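Local coordinates for protein endoglycosidase (Bacteroides thetaiotaomicron, PDB 6Q64) that is a family 18 glycoside hydrolase that probably cleaves complex N-glycans as an endoglycosidase, at residues A116-F121 with Y180-F185; N89-L94 with D99-W104; D175-Y180 with A227-V232; K72-F77 with G184-Y189. The protein carries 1 engineered substitution. All blocks are in the same frame, centred on the assembly; numbering follows the deposited sequence.

Contact 1. Residues A116-F121 with Y180-F185; sequences ADLKFF and YNLDGF
Leu-118 reaches from helix 112-123 to the turn at Tyr-180 to Asp-183. Its CB bond points toward that turn. Neither CB nor CG comes close to it; the two methyl groups do the touching. With chi1 at 179°, CG lies anti to the backbone N and the branch extends away from its own helix. CD2 carries most of the contact. It lies 3.4 Å from Tyr-180 O and 3.9 Å from Leu-182 CD2, where the two leucine side chains cross at about a right angle. The turn it meets ends helix 162-179 with a Schellman motif. Asn-181 has positive phi and is the C-prime residue, with Leu-182 N hydrogen-bonded to Ile-177 O and Asn-181 N to Glu-178 O. The chain then enters strand 184-189 of the TIM barrel, so Leu-118 packs a helix of the outer layer against the turn that leads into a barrel strand. Its other methyl, CD1, comes only to 4.4 Å from Asp-183 OD1. That oxygen has its main partner in Ala-129 N, on the adjoining strand 128-135. Asn-181 O accepts a hydrogen bond from Gln-122 NE2, one residue beyond Phe-121. Leu-118 also rests on Ala-129, and Leu-182 on Leu-131.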
# COMPACT_ATOMS: atom_id res chain seq x y z
N ALA A 116 -7.26 -14.42 -12.23
CA ALA A 116 -7.24 -15.73 -11.51
C ALA A 116 -6.25 -15.72 -10.34
O ALA A 116 -6.56 -16.36 -9.31
CB ALA A 116 -6.90 -16.85 -12.45
N ASP A 117 -5.07 -15.13 -10.56
CA ASP A 117 -3.99 -14.91 -9.57
C ASP A 117 -4.61 -14.14 -8.41
O ASP A 117 -4.64 -14.64 -7.27
CB ASP A 117 -2.83 -14.12 -10.21
CG ASP A 117 -1.58 -14.01 -9.30
OD1 ASP A 117 -1.48 -14.80 -8.34
OD2 ASP A 117 -0.71 -13.11 -9.55
N LEU A 118 -5.18 -12.97 -8.73
CA LEU A 118 -5.91 -12.10 -7.79
C LEU A 118 -7.00 -12.89 -7.06
O LEU A 118 -7.11 -12.73 -5.83
CB LEU A 118 -6.50 -10.93 -8.59
CG LEU A 118 -7.31 -9.94 -7.76
CD1 LEU A 118 -6.40 -9.24 -6.77
CD2 LEU A 118 -8.01 -8.92 -8.65
N LYS A 119 -7.80 -13.71 -7.76
CA LYS A 119 -8.95 -14.41 -7.11
C LYS A 119 -8.38 -15.29 -5.98
O LYS A 119 -9.00 -15.33 -4.88
CB LYS A 119 -9.81 -15.17 -8.13
CG LYS A 119 -10.95 -16.00 -7.54
CD LYS A 119 -12.19 -16.14 -8.41
CE LYS A 119 -12.94 -14.82 -8.52
NZ LYS A 119 -13.91 -14.80 -9.65
N PHE A 120 -7.23 -15.93 -6.22
CA PHE A 120 -6.60 -16.91 -5.30
C PHE A 120 -6.01 -16.12 -4.12
O PHE A 120 -6.33 -16.39 -2.93
CB PHE A 120 -5.54 -17.74 -6.03
CG PHE A 120 -4.95 -18.81 -5.17
CD1 PHE A 120 -3.92 -18.53 -4.31
CD2 PHE A 120 -5.50 -20.08 -5.14
CE1 PHE A 120 -3.42 -19.51 -3.47
CE2 PHE A 120 -5.00 -21.06 -4.30
CZ PHE A 120 -3.95 -20.77 -3.46
N PHE A 121 -5.19 -15.13 -4.46
CA PHE A 121 -4.63 -14.13 -3.52
C PHE A 121 -5.70 -13.59 -2.56
O PHE A 121 -5.41 -13.46 -1.38
CB PHE A 121 -4.02 -12.96 -4.29
CG PHE A 121 -3.24 -12.01 -3.42
CD1 PHE A 121 -2.16 -12.44 -2.69
CD2 PHE A 121 -3.57 -10.67 -3.35
CE1 PHE A 121 -1.42 -11.55 -1.93
CE2 PHE A 121 -2.83 -9.80 -2.58
CZ PHE A 121 -1.75 -10.24 -1.88
N TYR A 180 -12.63 -4.86 -11.89
CA TYR A 180 -11.58 -5.89 -11.86
C TYR A 180 -11.56 -6.54 -10.47
O TYR A 180 -10.63 -7.28 -10.17
CB TYR A 180 -10.27 -5.26 -12.37
CG TYR A 180 -10.25 -5.03 -13.87
CD1 TYR A 180 -10.28 -6.10 -14.77
CD2 TYR A 180 -10.18 -3.74 -14.40
CE1 TYR A 180 -10.24 -5.91 -16.14
CE2 TYR A 180 -10.14 -3.53 -15.77
CZ TYR A 180 -10.17 -4.62 -16.64
OH TYR A 180 -10.16 -4.41 -18.00
N ASN A 181 -12.61 -6.29 -9.68
CA ASN A 181 -12.83 -6.67 -8.25
C ASN A 181 -11.57 -6.44 -7.38
O ASN A 181 -11.39 -7.19 -6.39
CB ASN A 181 -13.41 -8.08 -8.15
CG ASN A 181 -13.59 -8.55 -6.71
OD1 ASN A 181 -14.25 -7.90 -5.91
ND2 ASN A 181 -12.94 -9.64 -6.35
N LEU A 182 -10.78 -5.39 -7.64
CA LEU A 182 -9.62 -5.03 -6.78
C LEU A 182 -10.11 -4.54 -5.39
O LEU A 182 -11.33 -4.32 -5.22
CB LEU A 182 -8.79 -3.99 -7.52
CG LEU A 182 -8.02 -4.53 -8.74
CD1 LEU A 182 -7.70 -3.44 -9.76
CD2 LEU A 182 -6.73 -5.22 -8.31
N ASP A 183 -9.22 -4.42 -4.40
CA ASP A 183 -9.65 -4.23 -2.99
C ASP A 183 -9.47 -2.77 -2.56
O ASP A 183 -9.73 -2.49 -1.40
CB ASP A 183 -8.93 -5.17 -2.02
CG ASP A 183 -8.75 -6.57 -2.58
OD1 ASP A 183 -7.76 -6.77 -3.34
OD2 ASP A 183 -9.63 -7.43 -2.30
N GLY A 184 -9.08 -1.87 -3.46
CA GLY A 184 -9.27 -0.44 -3.20
C GLY A 184 -8.27 0.44 -3.91
O GLY A 184 -7.87 0.11 -5.04
N PHE A 185 -7.88 1.54 -3.28
CA PHE A 185 -7.05 2.57 -3.95
C PHE A 185 -6.00 3.11 -2.99
O PHE A 185 -6.19 3.09 -1.74
CB PHE A 185 -7.94 3.68 -4.51
CG PHE A 185 -7.20 4.59 -5.45
CD1 PHE A 185 -6.95 4.21 -6.75
CD2 PHE A 185 -6.69 5.80 -5.01
CE1 PHE A 185 -6.24 5.03 -7.61
CE2 PHE A 185 -5.98 6.63 -5.87
CZ PHE A 185 -5.75 6.24 -7.18

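Contact 2. Residues N89-L94 with D99-W104; sequences NYLKML and DFVSLW
No flat group takes part where Leu-91 and Leu-94 meet Val-101 and Leu-103; the four side chains touch through methyl groups alone. The nearest rings come from outside: Phe-121 touches both Leu-91 and Leu-94, and Phe-77 touches Leu-91. Val-101 sits in the middle and gives one methyl to each leucine of the loop. Its CG1 is 4.0 Å from Leu-91 CD2, and its CG2 is 4.1 Å from Leu-94 CD1. In both pairs the side chains meet at a slant. Leu-91 CD2 also reaches Leu-103 CD2 at 4.2 Å, and there the side chains cross at about a right angle. Leu-91 has CG anti to its carbonyl carbon (chi1 -65°), and its CD2 meets both partners. All four residues are buried, and no hydrogen bond joins the segments. The loop is held from its other side by Asp-117, whose carboxylate takes the backbone N-H groups of Leu-91 and Lys-92. Strand 100-102 pairs with strand 128-135 in the barrel sheet. Val-101 points outward from it, and the apolar layer so formed lies between this strand, the loop 89-94 and helix 112-123.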
# COMPACT_ATOMS: atom_id res chain seq x y z
N ASN A 89 6.09 -13.09 -10.73
CA ASN A 89 5.07 -12.33 -11.53
C ASN A 89 3.65 -12.60 -10.98
O ASN A 89 2.63 -12.22 -11.63
CB ASN A 89 5.19 -12.65 -13.03
CG ASN A 89 6.58 -12.43 -13.61
OD1 ASN A 89 7.32 -13.38 -13.81
ND2 ASN A 89 6.93 -11.19 -13.93
N TYR A 90 3.59 -13.21 -9.80
CA TYR A 90 2.34 -13.75 -9.20
C TYR A 90 2.08 -13.15 -7.81
O TYR A 90 2.94 -13.28 -6.87
CB TYR A 90 2.52 -15.26 -9.01
CG TYR A 90 2.27 -16.11 -10.22
CD1 TYR A 90 3.28 -16.36 -11.14
CD2 TYR A 90 1.04 -16.71 -10.41
CE1 TYR A 90 3.05 -17.15 -12.25
CE2 TYR A 90 0.80 -17.52 -11.51
CZ TYR A 90 1.80 -17.74 -12.44
OH TYR A 90 1.53 -18.53 -13.52
N LEU A 91 0.90 -12.55 -7.62
CA LEU A 91 0.48 -12.11 -6.25
C LEU A 91 0.44 -13.34 -5.34
O LEU A 91 0.93 -13.22 -4.18
CB LEU A 91 -0.90 -11.46 -6.29
CG LEU A 91 -1.01 -10.16 -7.07
CD1 LEU A 91 -2.47 -9.75 -7.15
CD2 LEU A 91 -0.18 -9.05 -6.43
N LYS A 92 -0.07 -14.47 -5.85
CA LYS A 92 -0.41 -15.66 -5.02
C LYS A 92 0.86 -16.35 -4.52
O LYS A 92 0.78 -17.18 -3.60
CB LYS A 92 -1.35 -16.60 -5.78
CG LYS A 92 -0.77 -17.34 -6.99
CD LYS A 92 -1.58 -18.56 -7.37
CE LYS A 92 -1.18 -19.13 -8.73
NZ LYS A 92 -2.25 -19.97 -9.33
N MSE A 93 2.01 -15.98 -5.11
CA MSE A 93 3.30 -16.59 -4.75
C MSE A 93 4.12 -15.68 -3.84
O MSE A 93 5.26 -15.98 -3.52
CB MSE A 93 4.13 -16.92 -6.01
CG MSE A 93 3.58 -18.05 -6.89
SE MSE A 93 2.97 -19.63 -5.90
CE MSE A 93 1.03 -19.81 -5.77
N LEU A 94 3.54 -14.54 -3.45
CA LEU A 94 4.23 -13.64 -2.54
C LEU A 94 4.36 -14.34 -1.20
O LEU A 94 3.56 -15.19 -0.86
CB LEU A 94 3.38 -12.39 -2.36
CG LEU A 94 3.40 -11.40 -3.52
CD1 LEU A 94 2.30 -10.36 -3.34
CD2 LEU A 94 4.77 -10.76 -3.60
N ASP A 99 0.23 -8.69 3.67
CA ASP A 99 -1.22 -8.46 3.96
C ASP A 99 -1.91 -7.81 2.77
O ASP A 99 -3.05 -8.23 2.47
CB ASP A 99 -1.40 -7.55 5.16
CG ASP A 99 -0.97 -8.31 6.39
OD1 ASP A 99 -1.70 -9.21 6.78
OD2 ASP A 99 0.12 -8.03 6.88
N PHE A 100 -1.26 -6.84 2.14
CA PHE A 100 -1.82 -6.17 0.94
C PHE A 100 -0.71 -5.52 0.12
O PHE A 100 0.43 -5.41 0.57
CB PHE A 100 -2.89 -5.14 1.34
CG PHE A 100 -2.37 -3.84 1.90
CD1 PHE A 100 -1.90 -3.76 3.20
CD2 PHE A 100 -2.36 -2.69 1.13
CE1 PHE A 100 -1.44 -2.56 3.72
CE2 PHE A 100 -1.88 -1.49 1.64
CZ PHE A 100 -1.43 -1.42 2.94
N VAL A 101 -1.06 -5.03 -1.06
CA VAL A 101 -0.04 -4.59 -2.03
C VAL A 101 -0.66 -3.50 -2.89
O VAL A 101 -1.91 -3.49 -3.10
CB VAL A 101 0.39 -5.86 -2.80
CG1 VAL A 101 0.39 -5.71 -4.30
CG2 VAL A 101 1.73 -6.41 -2.30
N SER A 102 0.19 -2.60 -3.35
CA SER A 102 -0.15 -1.57 -4.36
C SER A 102 0.51 -1.94 -5.67
O SER A 102 1.73 -2.22 -5.65
CB SER A 102 0.25 -0.21 -3.88
OG SER A 102 -0.73 0.29 -2.99
N LEU A 103 -0.26 -1.93 -6.75
CA LEU A 103 0.17 -2.35 -8.10
C LEU A 103 0.80 -1.15 -8.82
O LEU A 103 0.07 -0.38 -9.48
CB LEU A 103 -1.05 -2.90 -8.84
CG LEU A 103 -1.76 -4.02 -8.11
CD1 LEU A 103 -3.13 -4.31 -8.71
CD2 LEU A 103 -0.91 -5.28 -8.09
N TRP A 104 2.13 -1.04 -8.71
CA TRP A 104 2.97 -0.11 -9.50
C TRP A 104 2.83 -0.45 -10.99
O TRP A 104 3.34 -1.52 -11.42
CB TRP A 104 4.44 -0.14 -9.05
CG TRP A 104 5.23 0.99 -9.65
CD1 TRP A 104 6.01 0.95 -10.77
CD2 TRP A 104 5.22 2.35 -9.20
NE1 TRP A 104 6.53 2.19 -11.03
CE2 TRP A 104 6.05 3.08 -10.09
CE3 TRP A 104 4.60 3.04 -8.14
CZ2 TRP A 104 6.29 4.45 -9.93
CZ3 TRP A 104 4.83 4.39 -7.99
CH2 TRP A 104 5.67 5.09 -8.87

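Contact 3. Residues D175-Y180 with A227-V232; sequences DSIEKY and AGRMLV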
# COMPACT_ATOMS: atom_id res chain seq x y z
N ASP A 175 -15.56 2.81 -10.00
CA ASP A 175 -15.96 2.02 -11.19
C ASP A 175 -14.86 1.02 -11.46
O ASP A 175 -15.12 -0.19 -11.34
CB ASP A 175 -16.09 2.88 -12.45
CG ASP A 175 -17.40 3.63 -12.52
OD1 ASP A 175 -18.26 3.40 -11.62
OD2 ASP A 175 -17.54 4.44 -13.47
N SER A 176 -13.68 1.54 -11.77
CA SER A 176 -12.59 0.82 -12.47
C SER A 176 -11.99 -0.21 -11.50
O SER A 176 -11.56 -1.27 -11.97
CB SER A 176 -11.61 1.79 -13.09
OG SER A 176 -10.28 1.49 -12.72
N ILE A 177 -12.08 0.04 -10.20
CA ILE A 177 -11.72 -0.91 -9.11
C ILE A 177 -12.76 -2.03 -9.05
O ILE A 177 -12.34 -3.18 -8.87
CB ILE A 177 -11.60 -0.17 -7.75
CG1 ILE A 177 -10.23 0.50 -7.62
CG2 ILE A 177 -11.89 -1.09 -6.57
CD1 ILE A 177 -10.19 1.57 -6.58
N GLU A 178 -14.06 -1.70 -9.12
CA GLU A 178 -15.17 -2.67 -8.93
C GLU A 178 -15.18 -3.62 -10.13
O GLU A 178 -15.54 -4.81 -9.96
CB GLU A 178 -16.51 -1.96 -8.74
CG GLU A 178 -16.54 -1.02 -7.52
CD GLU A 178 -17.91 -0.45 -7.15
OE1 GLU A 178 -17.98 0.68 -6.58
OE2 GLU A 178 -18.90 -1.15 -7.39
N LYS A 179 -14.75 -3.11 -11.29
CA LYS A 179 -14.73 -3.80 -12.61
C LYS A 179 -13.75 -4.97 -12.59
O LYS A 179 -14.01 -5.95 -13.26
CB LYS A 179 -14.33 -2.82 -13.72
CG LYS A 179 -13.76 -3.48 -14.96
CD LYS A 179 -13.51 -2.55 -16.11
CE LYS A 179 -13.48 -3.29 -17.43
NZ LYS A 179 -13.83 -2.38 -18.55
N TYR A 180 -12.63 -4.86 -11.89
CA TYR A 180 -11.58 -5.89 -11.86
C TYR A 180 -11.56 -6.54 -10.47
O TYR A 180 -10.63 -7.28 -10.17
CB TYR A 180 -10.27 -5.26 -12.37
CG TYR A 180 -10.25 -5.03 -13.87
CD1 TYR A 180 -10.28 -6.10 -14.77
CD2 TYR A 180 -10.18 -3.74 -14.40
CE1 TYR A 180 -10.24 -5.91 -16.14
CE2 TYR A 180 -10.14 -3.53 -15.77
CZ TYR A 180 -10.17 -4.62 -16.64
OH TYR A 180 -10.16 -4.41 -18.00
N ALA A 227 -18.05 -1.49 1.06
CA ALA A 227 -17.79 -2.67 0.20
C ALA A 227 -16.69 -3.55 0.82
O ALA A 227 -16.29 -4.52 0.18
CB ALA A 227 -17.45 -2.24 -1.22
N GLY A 228 -16.20 -3.22 2.01
CA GLY A 228 -15.06 -3.90 2.65
C GLY A 228 -13.73 -3.51 2.03
O GLY A 228 -12.71 -4.06 2.47
N ARG A 229 -13.69 -2.59 1.07
CA ARG A 229 -12.42 -2.17 0.40
C ARG A 229 -11.69 -1.10 1.21
O ARG A 229 -12.22 -0.52 2.14
CB ARG A 229 -12.71 -1.71 -1.03
CG ARG A 229 -13.14 -2.85 -1.92
CD ARG A 229 -13.34 -2.49 -3.37
NE ARG A 229 -14.68 -2.97 -3.71
CZ ARG A 229 -14.97 -4.03 -4.45
NH1 ARG A 229 -14.01 -4.77 -4.99
NH2 ARG A 229 -16.23 -4.34 -4.66
N MSE A 230 -10.48 -0.80 0.75
CA MSE A 230 -9.51 -0.01 1.48
C MSE A 230 -9.25 1.29 0.74
O MSE A 230 -9.15 1.31 -0.49
CB MSE A 230 -8.18 -0.76 1.52
CG MSE A 230 -7.97 -1.67 2.73
SE MSE A 230 -6.20 -2.49 2.45
CE MSE A 230 -4.94 -1.27 3.26
N LEU A 231 -9.07 2.37 1.51
CA LEU A 231 -8.50 3.58 0.95
C LEU A 231 -7.24 3.90 1.74
O LEU A 231 -7.25 3.69 2.94
CB LEU A 231 -9.49 4.74 1.00
CG LEU A 231 -8.93 6.08 0.51
CD1 LEU A 231 -8.41 5.98 -0.92
CD2 LEU A 231 -9.97 7.18 0.60
N VAL A 232 -6.24 4.46 1.07
CA VAL A 232 -4.85 4.50 1.58
C VAL A 232 -4.13 5.65 0.87
O VAL A 232 -4.44 5.98 -0.28
CB VAL A 232 -4.22 3.11 1.32
CG1 VAL A 232 -2.85 3.16 0.63
CG2 VAL A 232 -4.19 2.27 2.58
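The last turn of helix 162-179 faces the entry of strand 230-235 at a distance, with 9.6 Å between Ile-177 CA and Arg-229 CA. The long side chain of Arg-229 bridges that distance. It follows Gly-228, which has positive phi. The CB bonds of Ile-177 and Arg-229 both point across the contact, and the two side chains slide past each other in opposite directions. Ile-177 CG2 meets the aliphatic part of the arginine, 3.8 Å from Arg-229 CD. The arginine chain is bent at chi3 (-128°), and its guanidinium lies by the turn that ends the helix. Glu-178 CG comes near the group obliquely, 4.4 Å from Arg-229 NH2. The glutamate carboxylate does not pair with it: Glu-178 OE2 stays 5.0 Å from Arg-229 NH2, where a weak long-range attraction is possible. Glu-178 OE1 instead forms a salt bridge with Arg-223. Two acceptors hold Arg-229 NH1, namely Leu-182 O and Asn-181 OD1. Both belong to the turn just after the helix. The positive group would also suit the carbonyl end of helix 162-179. Ile-177 packs on Phe-185 as well, and so places the contact against the sheet. The arrangement belongs to the outer layer of a TIM barrel: a helix ends beside its own following strand, 184-189, and an arginine at the start of the next strand, 230-235, packs on the helix end and bonds to the turn that follows it.

Contact 4. Residues K72-F77 with G184-Y189; sequences KGFGWF and GFDIDY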
# COMPACT_ATOMS: atom_id res chain seq x y z
N LYS A 72 1.86 -5.36 9.67
CA LYS A 72 1.41 -5.65 8.31
C LYS A 72 2.60 -5.62 7.37
O LYS A 72 3.59 -4.92 7.68
CB LYS A 72 0.33 -4.67 7.86
CG LYS A 72 -1.04 -5.02 8.43
CD LYS A 72 -2.14 -4.10 7.97
CE LYS A 72 -3.41 -4.38 8.75
NZ LYS A 72 -4.56 -3.73 8.11
N GLY A 73 2.54 -6.42 6.32
CA GLY A 73 3.54 -6.44 5.25
C GLY A 73 2.89 -5.92 4.00
O GLY A 73 1.76 -6.36 3.72
N PHE A 74 3.56 -4.99 3.33
CA PHE A 74 3.03 -4.25 2.16
C PHE A 74 4.16 -4.11 1.13
O PHE A 74 5.35 -4.32 1.44
CB PHE A 74 2.48 -2.91 2.67
CG PHE A 74 2.35 -1.83 1.62
CD1 PHE A 74 1.20 -1.72 0.86
CD2 PHE A 74 3.38 -0.94 1.39
CE1 PHE A 74 1.10 -0.76 -0.12
CE2 PHE A 74 3.28 0.01 0.41
CZ PHE A 74 2.14 0.10 -0.36
N GLY A 75 3.80 -3.73 -0.09
CA GLY A 75 4.80 -3.20 -1.03
C GLY A 75 4.12 -2.68 -2.29
O GLY A 75 2.92 -2.97 -2.55
N TRP A 76 4.97 -2.08 -3.14
CA TRP A 76 4.62 -1.70 -4.52
C TRP A 76 5.13 -2.79 -5.45
O TRP A 76 6.35 -2.80 -5.71
CB TRP A 76 5.20 -0.31 -4.83
CG TRP A 76 4.41 0.76 -4.16
CD1 TRP A 76 3.15 1.18 -4.48
CD2 TRP A 76 4.80 1.50 -2.99
NE1 TRP A 76 2.74 2.13 -3.59
CE2 TRP A 76 3.73 2.36 -2.67
CE3 TRP A 76 5.96 1.54 -2.20
CZ2 TRP A 76 3.78 3.25 -1.61
CZ3 TRP A 76 6.01 2.41 -1.14
CH2 TRP A 76 4.93 3.25 -0.85
N PHE A 77 4.22 -3.64 -5.91
CA PHE A 77 4.44 -4.81 -6.81
C PHE A 77 4.41 -4.41 -8.29
O PHE A 77 3.32 -4.13 -8.86
CB PHE A 77 3.37 -5.86 -6.53
CG PHE A 77 3.64 -7.23 -7.11
CD1 PHE A 77 4.86 -7.85 -6.93
CD2 PHE A 77 2.65 -7.91 -7.80
CE1 PHE A 77 5.09 -9.11 -7.45
CE2 PHE A 77 2.89 -9.18 -8.30
CZ PHE A 77 4.10 -9.77 -8.14
N GLY A 184 -9.08 -1.87 -3.46
CA GLY A 184 -9.27 -0.44 -3.20
C GLY A 184 -8.27 0.44 -3.91
O GLY A 184 -7.87 0.11 -5.04
N PHE A 185 -7.88 1.54 -3.28
CA PHE A 185 -7.05 2.57 -3.95
C PHE A 185 -6.00 3.11 -2.99
O PHE A 185 -6.19 3.09 -1.74
CB PHE A 185 -7.94 3.68 -4.51
CG PHE A 185 -7.20 4.59 -5.45
CD1 PHE A 185 -6.95 4.21 -6.75
CD2 PHE A 185 -6.69 5.80 -5.01
CE1 PHE A 185 -6.24 5.03 -7.61
CE2 PHE A 185 -5.98 6.63 -5.87
CZ PHE A 185 -5.75 6.24 -7.18
N ASP A 186 -4.92 3.57 -3.61
CA ASP A 186 -3.72 4.13 -2.96
C ASP A 186 -3.46 5.48 -3.61
O ASP A 186 -2.92 5.49 -4.73
CB ASP A 186 -2.47 3.27 -3.16
CG ASP A 186 -1.19 3.82 -2.54
OD1 ASP A 186 -0.99 5.03 -2.50
OD2 ASP A 186 -0.38 3.01 -2.12
N ILE A 187 -3.78 6.56 -2.91
CA ILE A 187 -3.48 7.93 -3.37
C ILE A 187 -1.99 8.18 -3.15
O ILE A 187 -1.60 8.25 -1.98
CB ILE A 187 -4.37 8.93 -2.62
CG1 ILE A 187 -5.85 8.64 -2.88
CG2 ILE A 187 -3.99 10.34 -3.01
CD1 ILE A 187 -6.78 9.19 -1.82
N ASP A 188 -1.18 8.23 -4.21
CA ASP A 188 0.21 8.73 -4.15
C ASP A 188 0.11 10.26 -4.15
O ASP A 188 -0.06 10.84 -5.26
CB ASP A 188 1.10 8.18 -5.28
CG ASP A 188 2.59 8.48 -5.12
OD1 ASP A 188 2.96 9.20 -4.17
OD2 ASP A 188 3.40 8.00 -5.97
N TYR A 189 0.18 10.87 -2.96
CA TYR A 189 -0.02 12.33 -2.73
C TYR A 189 1.33 12.99 -2.46
O TYR A 189 1.87 12.76 -1.36
CB TYR A 189 -1.02 12.58 -1.60
CG TYR A 189 -1.74 13.91 -1.66
CD1 TYR A 189 -2.65 14.17 -2.66
CD2 TYR A 189 -1.52 14.90 -0.71
CE1 TYR A 189 -3.33 15.38 -2.73
CE2 TYR A 189 -2.19 16.11 -0.75
CZ TYR A 189 -3.10 16.36 -1.77
OH TYR A 189 -3.78 17.54 -1.83
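The contact lies at the DxxDxDxE motif of glycoside hydrolase family 18, which runs from Asp-183 along strand 184-189; its closing glutamate is replaced here by an engineered glutamine. Asp-186 points into the barrel, where Phe-74 and Trp-76 reach it from strand 72-76. The two strands are not neighbours in the sheet, so the contact spans the barrel interior by side chains alone. Asp-186 has CG anti to the backbone N (chi1 179°), which carries the carboxylate inward. Its OD2 lies 3.6 Å from Trp-76 NE1, and the planes of the indole and the carboxylate are 47° apart. This pair is too long to count as a hydrogen bond. Phe-74 CZ is farther off, 4.2 Å from Asp-186 OD2. The two aromatic rings also brace each other: Phe-74 CZ lies 3.6 Å above one face of the Trp-76 ring, toward its rim. The oxygen that meets the rings has its strong partner in Ser-102 OG, on strand 100-102. Asp-186 OD1 lies close to Asp-234 OD2, on strand 230-235. The carboxylate is thus buried, with one oxygen fixed by a serine hydroxyl, and the indole N-H would probably add no more than a weak electrostatic attraction.

In the fold
From the N terminus, strand 72-76 comes first and opens contact 4, which closes only at strand 184-189. Contact 2 opens and closes within that span, folding the loop 89-94 back over the strand that follows it. Contact 1 opens next, on helix 112-123, and its second segment runs into that of contact 4, the two having Gly-184 and Phe-185 in common. Contact 3 opens at the end of helix 162-179, before either has closed, so it crosses both and closes at strand 230-235. Contact 4 lies near the centre of the barrel. Contact 2 ties a loop to strand 100-102; contacts 1 and 3 tie outer helices to the turns leading into strands 184-189 and 230-235.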